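PDB 2QIK: UPF0131 protein ykqA from Bacillus subtilis, which is a putative gamma-glutamylcyclotransferase, probably acting on gamma-glutamyl compounds, with two AIG2-like regions in one chain. Local coordinates for residues 19-24 and 65-70; 250-255 and 266-271. All blocks are in the same frame, centred on the assembly; numbering follows the deposited sequence.

Contact 1 of 2, residues 19-24 and 65-70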
ATOM      1  N   HIS A  19     -18.718   6.477   3.837  1.00  9.80           N
ATOM      2  CA  HIS A  19     -19.953   6.652   3.102  1.00  9.57           C
ATOM      3  C   HIS A  19     -20.259   8.111   2.793  1.00 10.15           C
ATOM      4  O   HIS A  19     -20.997   8.369   1.841  1.00 10.61           O
ATOM      5  CB  HIS A  19     -21.137   6.043   3.869  1.00 11.59           C
ATOM      6  CG  HIS A  19     -21.405   6.703   5.144  1.00 14.19           C
ATOM      7  ND1 HIS A  19     -20.795   6.367   6.328  1.00 19.60           N
ATOM      8  CD2 HIS A  19     -22.299   7.688   5.444  1.00 17.36           C
ATOM      9  CE1 HIS A  19     -21.235   7.150   7.289  1.00 20.27           C
ATOM     10  NE2 HIS A  19     -22.117   7.986   6.791  1.00 20.45           N
ATOM     11  N   LEU A  20     -19.727   9.057   3.566  1.00  9.78           N
ATOM     12  CA  LEU A  20     -19.891  10.459   3.250  1.00 10.71           C
ATOM     13  C   LEU A  20     -19.370  10.902   1.927  1.00  9.53           C
ATOM     14  O   LEU A  20     -19.850  11.894   1.374  1.00 10.36           O
ATOM     15  CB  LEU A  20     -19.370  11.338   4.355  1.00 11.94           C
ATOM     16  CG  LEU A  20     -19.950  11.240   5.749  1.00 13.02           C
ATOM     17  CD1 LEU A  20     -19.144  12.067   6.788  1.00 13.54           C
ATOM     18  CD2 LEU A  20     -21.393  11.665   5.789  1.00 15.79           C
ATOM     19  N   LEU A  21     -18.372  10.171   1.418  1.00  8.49           N
ATOM     20  CA  LEU A  21     -17.821  10.449   0.113  1.00  9.04           C
ATOM     21  C   LEU A  21     -18.753   9.952  -0.980  1.00  8.78           C
ATOM     22  O   LEU A  21     -18.513  10.242  -2.174  1.00  8.85           O
ATOM     23  CB  LEU A  21     -16.437   9.847  -0.090  1.00  8.44           C
ATOM     24  CG  LEU A  21     -15.389  10.292   0.902  1.00  9.64           C
ATOM     25  CD1 LEU A  21     -14.033   9.763   0.535  1.00 10.97           C
ATOM     26  CD2 LEU A  21     -15.332  11.816   1.098  1.00 10.39           C
ATOM     27  N   ALA A  22     -19.738   9.116  -0.653  1.00  8.59           N
ATOM     28  CA  ALA A  22     -20.714   8.636  -1.643  1.00  9.90           C
ATOM     29  C   ALA A  22     -19.968   7.982  -2.778  1.00 10.04           C
ATOM     30  O   ALA A  22     -19.079   7.177  -2.564  1.00 10.05           O
ATOM     31  CB  ALA A  22     -21.669   9.712  -2.042  1.00 10.92           C
ATOM     32  N   GLN A  23     -20.307   8.315  -4.014  1.00 10.80           N
ATOM     33  CA  GLN A  23     -19.690   7.678  -5.180  1.00 11.87           C
ATOM     34  C   GLN A  23     -18.546   8.455  -5.752  1.00 10.48           C
ATOM     35  O   GLN A  23     -18.151   8.234  -6.912  1.00 11.25           O
ATOM     36  CB  GLN A  23     -20.694   7.256  -6.258  1.00 15.91           C
ATOM     37  CG  GLN A  23     -21.835   6.325  -5.730  1.00 20.02           C
ATOM     38  CD  GLN A  23     -21.145   5.086  -5.025  1.00 25.51           C
ATOM     39  OE1 GLN A  23     -21.074   4.905  -3.815  1.00 25.60           O
ATOM     40  NE2 GLN A  23     -20.552   4.271  -5.870  1.00 27.51           N
ATOM     41  N   SER A  24     -17.915   9.345  -4.954  1.00  9.15           N
ATOM     42  CA  SER A  24     -16.675  10.011  -5.395  1.00  8.97           C
ATOM     43  C   SER A  24     -15.661   9.026  -5.921  1.00  8.70           C
ATOM     44  O   SER A  24     -15.368   8.009  -5.290  1.00  9.96           O
ATOM     45  CB  SER A  24     -16.029  10.732  -4.204  1.00  9.08           C
ATOM     46  OG  SER A  24     -16.842  11.735  -3.651  1.00  9.10           O
ATOM     47  N   GLU A  65     -19.105  19.445  -5.233  1.00 11.78           N
ATOM     48  CA  GLU A  65     -19.425  20.490  -4.265  1.00 12.10           C
ATOM     49  C   GLU A  65     -20.314  19.986  -3.161  1.00 10.14           C
ATOM     50  O   GLU A  65     -20.146  20.363  -2.007  1.00 11.18           O
ATOM     51  CB  GLU A  65     -20.061  21.685  -4.932  1.00 13.23           C
ATOM     52  CG  GLU A  65     -19.084  22.449  -5.784  1.00 15.80           C
ATOM     53  CD  GLU A  65     -19.671  23.749  -6.363  1.00 18.03           C
ATOM     54  OE1 GLU A  65     -19.349  24.039  -7.476  1.00 27.02           O
ATOM     55  OE2 GLU A  65     -20.342  24.496  -5.702  1.00 25.58           O
ATOM     56  N   LEU A  66     -21.307  19.160  -3.484  1.00 11.81           N
ATOM     57  CA  LEU A  66     -22.204  18.586  -2.494  1.00 12.04           C
ATOM     58  C   LEU A  66     -21.403  17.839  -1.446  1.00  9.14           C
ATOM     59  O   LEU A  66     -21.638  17.974  -0.272  1.00 10.63           O
ATOM     60  CB  LEU A  66     -23.267  17.714  -3.209  1.00 13.19           C
ATOM     61  CG  LEU A  66     -24.216  16.950  -2.277  1.00 14.06           C
ATOM     62  CD1 LEU A  66     -25.569  16.664  -2.941  1.00 19.56           C
ATOM     63  CD2 LEU A  66     -23.651  15.649  -1.819  1.00 17.63           C
ATOM     64  N   CYS A  67     -20.462  16.983  -1.898  1.00 10.44           N
ATOM     65  CA  CYS A  67     -19.644  16.200  -0.964  1.00  9.52           C
ATOM     66  C   CYS A  67     -18.866  17.101  -0.047  1.00  8.76           C
ATOM     67  O   CYS A  67     -18.883  16.916   1.173  1.00 10.13           O
ATOM     68  CB  CYS A  67     -18.722  15.304  -1.787  1.00  9.56           C
ATOM     69  SG  CYS A  67     -17.541  14.394  -0.728  1.00 11.08           S
ATOM     70  N   ILE A  68     -18.223  18.109  -0.611  1.00  9.71           N
ATOM     71  CA  ILE A  68     -17.452  19.037   0.261  1.00  9.84           C
ATOM     72  C   ILE A  68     -18.348  19.773   1.253  1.00  9.75           C
ATOM     73  O   ILE A  68     -17.979  19.911   2.415  1.00 10.69           O
ATOM     74  CB  ILE A  68     -16.577  19.991  -0.566  1.00 11.00           C
ATOM     75  CG1 ILE A  68     -15.583  19.242  -1.422  1.00 11.08           C
ATOM     76  CG2 ILE A  68     -15.860  21.017   0.306  1.00 11.34           C
ATOM     77  CD1 ILE A  68     -14.626  18.284  -0.609  1.00 11.07           C
ATOM     78  N   HIS A  69     -19.552  20.208   0.821  1.00 10.43           N
ATOM     79  CA  HIS A  69     -20.470  20.755   1.817  1.00 11.04           C
ATOM     80  C   HIS A  69     -20.818  19.788   2.937  1.00 10.44           C
ATOM     81  O   HIS A  69     -20.886  20.161   4.101  1.00 11.42           O
ATOM     82  CB  HIS A  69     -21.794  21.229   1.195  1.00 11.18           C
ATOM     83  CG  HIS A  69     -21.690  22.482   0.385  1.00 11.78           C
ATOM     84  ND1 HIS A  69     -22.131  22.658  -0.917  1.00 13.36           N
ATOM     85  CD2 HIS A  69     -21.088  23.657   0.712  1.00 10.53           C
ATOM     86  CE1 HIS A  69     -21.839  23.893  -1.329  1.00 10.43           C
ATOM     87  NE2 HIS A  69     -21.210  24.511  -0.336  1.00 18.30           N
ATOM     88  N   LYS A  70     -21.099  18.523   2.563  1.00 10.85           N
ATOM     89  CA  LYS A  70     -21.455  17.495   3.517  1.00 12.61           C
ATOM     90  C   LYS A  70     -20.321  17.343   4.540  1.00  9.97           C
ATOM     91  O   LYS A  70     -20.538  17.156   5.729  1.00 12.00           O
ATOM     92  CB  LYS A  70     -21.832  16.157   2.840  1.00 13.39           C
ATOM     93  CG  LYS A  70     -23.077  16.226   2.122  1.00 19.69           C
ATOM     94  CD  LYS A  70     -23.301  15.186   1.116  1.00 22.38           C
ATOM     95  CE  LYS A  70     -23.721  14.040   1.689  1.00 18.25           C
ATOM     96  NZ  LYS A  70     -23.770  12.856   0.756  1.00 16.05           N
TER
HETATM   97  O   HOH W   1     -23.269  10.420   1.993  1.00 24.65           O
HETATM   98  O   HOH W   2     -21.335  13.162  -0.692  1.00 14.98           O

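Contact 2 of 2, residues 250-255 and 266-271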
ATOM      1  N   GLU A 250      13.486 -16.754  -7.211  1.00 15.23           N
ATOM      2  CA  GLU A 250      12.440 -16.871  -6.161  1.00 14.87           C
ATOM      3  C   GLU A 250      11.096 -16.445  -6.703  1.00 12.30           C
ATOM      4  O   GLU A 250      10.096 -17.135  -6.530  1.00 13.67           O
ATOM      5  CB  GLU A 250      12.823 -16.045  -4.956  1.00 15.13           C
ATOM      6  CG  GLU A 250      14.031 -16.563  -4.234  1.00 17.39           C
ATOM      7  CD  GLU A 250      14.539 -15.611  -3.177  1.00 19.65           C
ATOM      8  OE1 GLU A 250      15.699 -15.178  -3.346  1.00 29.43           O
ATOM      9  OE2 GLU A 250      13.911 -15.356  -2.137  1.00 21.88           O
ATOM     10  N   ILE A 251      11.075 -15.305  -7.414  1.00 12.00           N
ATOM     11  CA  ILE A 251       9.829 -14.811  -7.995  1.00 12.07           C
ATOM     12  C   ILE A 251       9.249 -15.794  -8.973  1.00 12.07           C
ATOM     13  O   ILE A 251       8.064 -16.111  -8.997  1.00 13.15           O
ATOM     14  CB  ILE A 251      10.015 -13.441  -8.654  1.00 11.85           C
ATOM     15  CG1 ILE A 251      10.359 -12.448  -7.595  1.00 12.05           C
ATOM     16  CG2 ILE A 251       8.789 -13.019  -9.433  1.00 13.32           C
ATOM     17  CD1 ILE A 251      10.617 -11.052  -8.097  1.00 13.73           C
ATOM     18  N   GLU A 252      10.128 -16.336  -9.796  1.00 12.22           N
ATOM     19  CA  GLU A 252       9.674 -17.267 -10.803  1.00 13.19           C
ATOM     20  C   GLU A 252       9.086 -18.503 -10.189  1.00 13.50           C
ATOM     21  O   GLU A 252       8.051 -18.982 -10.654  1.00 14.08           O
ATOM     22  CB  GLU A 252      10.814 -17.627 -11.778  1.00 14.94           C
ATOM     23  CG  GLU A 252      11.242 -16.484 -12.666  1.00 15.51           C
ATOM     24  CD  GLU A 252      12.225 -16.872 -13.709  1.00 18.27           C
ATOM     25  OE1 GLU A 252      12.557 -16.008 -14.506  1.00 20.65           O
ATOM     26  OE2 GLU A 252      12.620 -18.039 -13.760  1.00 24.97           O
ATOM     27  N   ARG A 253       9.691 -19.053  -9.153  1.00 13.13           N
ATOM     28  CA  ARG A 253       9.170 -20.276  -8.524  1.00 14.74           C
ATOM     29  C   ARG A 253       7.801 -19.995  -7.913  1.00 15.08           C
ATOM     30  O   ARG A 253       6.876 -20.795  -8.045  1.00 16.10           O
ATOM     31  CB  ARG A 253      10.143 -20.747  -7.442  1.00 16.62           C
ATOM     32  CG  ARG A 253      11.369 -21.508  -7.827  1.00 19.86           C
ATOM     33  CD  ARG A 253      11.914 -22.331  -6.617  1.00 21.78           C
ATOM     34  NE  ARG A 253      12.289 -21.460  -5.493  1.00 22.42           N
ATOM     35  CZ  ARG A 253      13.535 -21.198  -5.150  1.00 23.40           C
ATOM     36  NH1 ARG A 253      14.572 -21.770  -5.820  1.00 26.33           N
ATOM     37  NH2 ARG A 253      13.810 -20.392  -4.131  1.00 25.24           N
ATOM     38  N   GLY A 254       7.679 -18.831  -7.230  1.00 13.39           N
ATOM     39  CA  GLY A 254       6.391 -18.514  -6.595  1.00 13.68           C
ATOM     40  C   GLY A 254       5.332 -18.254  -7.637  1.00 12.86           C
ATOM     41  O   GLY A 254       4.187 -18.701  -7.494  1.00 13.61           O
ATOM     42  N   ALA A 255       5.674 -17.585  -8.731  1.00 12.71           N
ATOM     43  CA  ALA A 255       4.672 -17.312  -9.777  1.00 12.90           C
ATOM     44  C   ALA A 255       4.229 -18.598 -10.459  1.00 13.73           C
ATOM     45  O   ALA A 255       3.058 -18.796 -10.699  1.00 14.98           O
ATOM     46  CB  ALA A 255       5.236 -16.373 -10.800  1.00 13.67           C
ATOM     47  N   LYS A 266       4.285 -13.154 -18.868  1.00 12.86           N
ATOM     48  CA  LYS A 266       4.471 -11.724 -18.959  1.00 13.28           C
ATOM     49  C   LYS A 266       5.478 -11.180 -17.969  1.00 13.28           C
ATOM     50  O   LYS A 266       6.282 -10.330 -18.317  1.00 14.67           O
ATOM     51  CB  LYS A 266       3.144 -11.041 -18.765  1.00 17.28           C
ATOM     52  CG  LYS A 266       2.352 -10.910 -19.977  1.00 21.60           C
ATOM     53  CD  LYS A 266       1.254  -9.789 -19.714  1.00 21.95           C
ATOM     54  CE  LYS A 266       0.324  -9.744 -20.874  1.00 23.99           C
ATOM     55  NZ  LYS A 266      -0.606  -8.476 -20.879  1.00 22.90           N
ATOM     56  N   LEU A 267       5.389 -11.635 -16.726  1.00 11.84           N
ATOM     57  CA  LEU A 267       6.262 -11.162 -15.664  1.00 12.19           C
ATOM     58  C   LEU A 267       7.725 -11.560 -15.955  1.00 11.90           C
ATOM     59  O   LEU A 267       8.618 -10.757 -15.815  1.00 12.64           O
ATOM     60  CB  LEU A 267       5.775 -11.681 -14.297  1.00 11.53           C
ATOM     61  CG  LEU A 267       6.638 -11.240 -13.069  1.00 12.79           C
ATOM     62  CD1 LEU A 267       6.710  -9.750 -12.834  1.00 16.62           C
ATOM     63  CD2 LEU A 267       6.091 -11.898 -11.859  1.00 15.33           C
ATOM     64  N   LYS A 268       7.924 -12.821 -16.361  1.00 12.18           N
ATOM     65  CA  LYS A 268       9.228 -13.286 -16.750  1.00 12.70           C
ATOM     66  C   LYS A 268       9.753 -12.437 -17.906  1.00 12.42           C
ATOM     67  O   LYS A 268      10.904 -12.028 -17.889  1.00 14.14           O
ATOM     68  CB  LYS A 268       9.224 -14.772 -17.123  1.00 13.71           C
ATOM     69  CG  LYS A 268       9.144 -15.668 -15.936  1.00 14.84           C
ATOM     70  CD  LYS A 268       9.012 -17.177 -16.348  1.00 16.75           C
ATOM     71  CE  LYS A 268       8.987 -18.167 -15.155  1.00 18.16           C
ATOM     72  NZ  LYS A 268       8.768 -19.597 -15.563  1.00 23.15           N
ATOM     73  N   ARG A 269       8.939 -12.205 -18.944  1.00 13.30           N
ATOM     74  CA  ARG A 269       9.438 -11.456 -20.056  1.00 14.81           C
ATOM     75  C   ARG A 269       9.827 -10.018 -19.619  1.00 14.42           C
ATOM     76  O   ARG A 269      10.830  -9.432 -20.052  1.00 15.28           O
ATOM     77  CB  ARG A 269       8.363 -11.345 -21.176  1.00 15.19           C
ATOM     78  CG  ARG A 269       8.036 -12.564 -22.165  1.00 19.56           C
ATOM     79  CD  ARG A 269       6.860 -12.351 -23.417  1.00 21.73           C
ATOM     80  NE  ARG A 269       7.650 -12.343 -24.608  1.00 37.91           N
ATOM     81  CZ  ARG A 269       8.646 -11.482 -24.891  1.00 43.70           C
ATOM     82  NH1 ARG A 269       9.320 -11.595 -26.054  1.00 46.12           N
ATOM     83  NH2 ARG A 269       8.963 -10.488 -24.060  1.00 46.98           N
ATOM     84  N   HIS A 270       9.020  -9.429 -18.702  1.00 13.03           N
ATOM     85  CA  HIS A 270       9.332  -8.108 -18.208  1.00 13.16           C
ATOM     86  C   HIS A 270      10.650  -8.099 -17.476  1.00 13.27           C
ATOM     87  O   HIS A 270      11.473  -7.211 -17.730  1.00 13.12           O
ATOM     88  CB  HIS A 270       8.200  -7.602 -17.309  1.00 13.91           C
ATOM     89  CG  HIS A 270       8.416  -6.238 -16.784  1.00 13.54           C
ATOM     90  ND1 HIS A 270       8.364  -5.124 -17.603  1.00 18.23           N
ATOM     91  CD2 HIS A 270       8.687  -5.808 -15.541  1.00 13.61           C
ATOM     92  CE1 HIS A 270       8.640  -4.065 -16.874  1.00 16.40           C
ATOM     93  NE2 HIS A 270       8.833  -4.443 -15.611  1.00 14.22           N
HETATM   94  N   MSE A 271      10.830  -9.000 -16.516  1.00 12.50           N
HETATM   95  CA  MSE A 271      12.082  -9.067 -15.779  1.00 13.22           C
HETATM   96  C   MSE A 271      13.277  -9.234 -16.711  1.00 13.91           C
HETATM   97  O   MSE A 271      14.309  -8.633 -16.523  1.00 15.37           O
HETATM   98  CB  MSE A 271      12.050 -10.184 -14.770  1.00 13.05           C
HETATM   99  CG  MSE A 271      11.043  -9.949 -13.633  1.00 12.76           C
HETATM  100 SE   MSE A 271      11.082 -11.167 -12.189  1.00 21.02          SE
HETATM  101  CE  MSE A 271      10.574 -12.685 -13.105  1.00 12.91           C
TER

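Contact 1 of 2, residues 19-24 and 65-70
At the flat peptide group joining Leu20 to Leu21, Leu20 O is flanked obliquely, Cys67 SG tilted out of the plane to one side at 4.0 Å and Lys70 NZ to the other at 4.1 Å. At the neighbouring carbonyl, Ser24 OG comes in the carbonyl plane, on a lone pair of Leu21 O, at 2.7 Å, and Ser24 N donates too. This is a loop of the gamma-glutamylcyclotransferase-like domain, which makes a type II' turn from Leu21 to Ser24 before strand 25-34 and rests on helix 65-74. With SG anti to the backbone N (chi1 175°), Cys67 reaches into the bend, where Leu21 CD2 lies 3.9 Å from its sulfur and Ser24 OG also borders it. With alanine in place of Ser24 the hydroxyl is gone, which would probably leave Leu21 O to the Ser24 N bond and open a small gap beside the Cys67 sulfur. Leu20 packs on Leu71 and Phe74 farther along the helix, while Leu21 adjoins Leu11, a substrate-binding residue by similarity. Lys70, bent at chi3 (80°), meets the loop through two waters: both accept from NZ, one donating to His19 O and the other to Leu20 O, the latter at 2.8 Å.

Contact 2 of 2, residues 250-255 and 266-271
An antiparallel helical hairpin, helix 245-258 followed after a short connection by helix 261-273, brings Ile251 and Glu252 against Leu267, Lys268 and Met271. The segment axes approach to 10.8 Å and run at 169°, and no hydrogen bond crosses between the two segments. On the buried side, Ile251 presents its CG2 branch, anti to the backbone N, to two partners: Leu267 CD2 at 3.8 Å, the side chains crossing at about a right angle, and the selenium of Met271, modelled as selenomethionine, at 4.0 Å. Ile251 CD1 touches the same SE. The bend of Met271 at chi3 (-65°) carries CE on to Glu252 CG, 3.9 Å away, the two side chains running antiparallel alongside one another. This hairpin lies in the C-terminal half of the chain, where Phe167 of strand 164-171 packs on both Ile251 and Met271, and Thr165 on Leu267. A bound citrate, probably from crystallisation, lies about 5 Å from the Ile251 side chain. Toward the more open side, Glu252 and Lys268, both extended beyond CG, cross at about a right angle, with Lys268 CG 3.7 Å from Glu252 OE1 and CE against Glu252 CG and CD. The charged ends stay apart, Glu252 OE2 being 4.5 Å from Lys268 NZ, too far for a salt bridge; NZ forms one with Glu256 OE2 instead, one turn farther along the first helix.

Contact 1 closes before contact 2 opens along the chain, and the two sit on opposite sides of its centre, with centres 42 Å apart and nearest atoms about 27 Å apart. They share no helix or strand. Contact 1 attaches a loop between strands 3-7 and 25-34 of a five-stranded antiparallel sheet to the helix that follows strand 55-63, within the first AIG2-like region and beside the substrate site inferred by similarity. Contact 2 joins the last two helices of the modelled chain, which pack on strand 164-171, away from that site. Each contact is therefore local to its own part of the chain, and neither bridges the two.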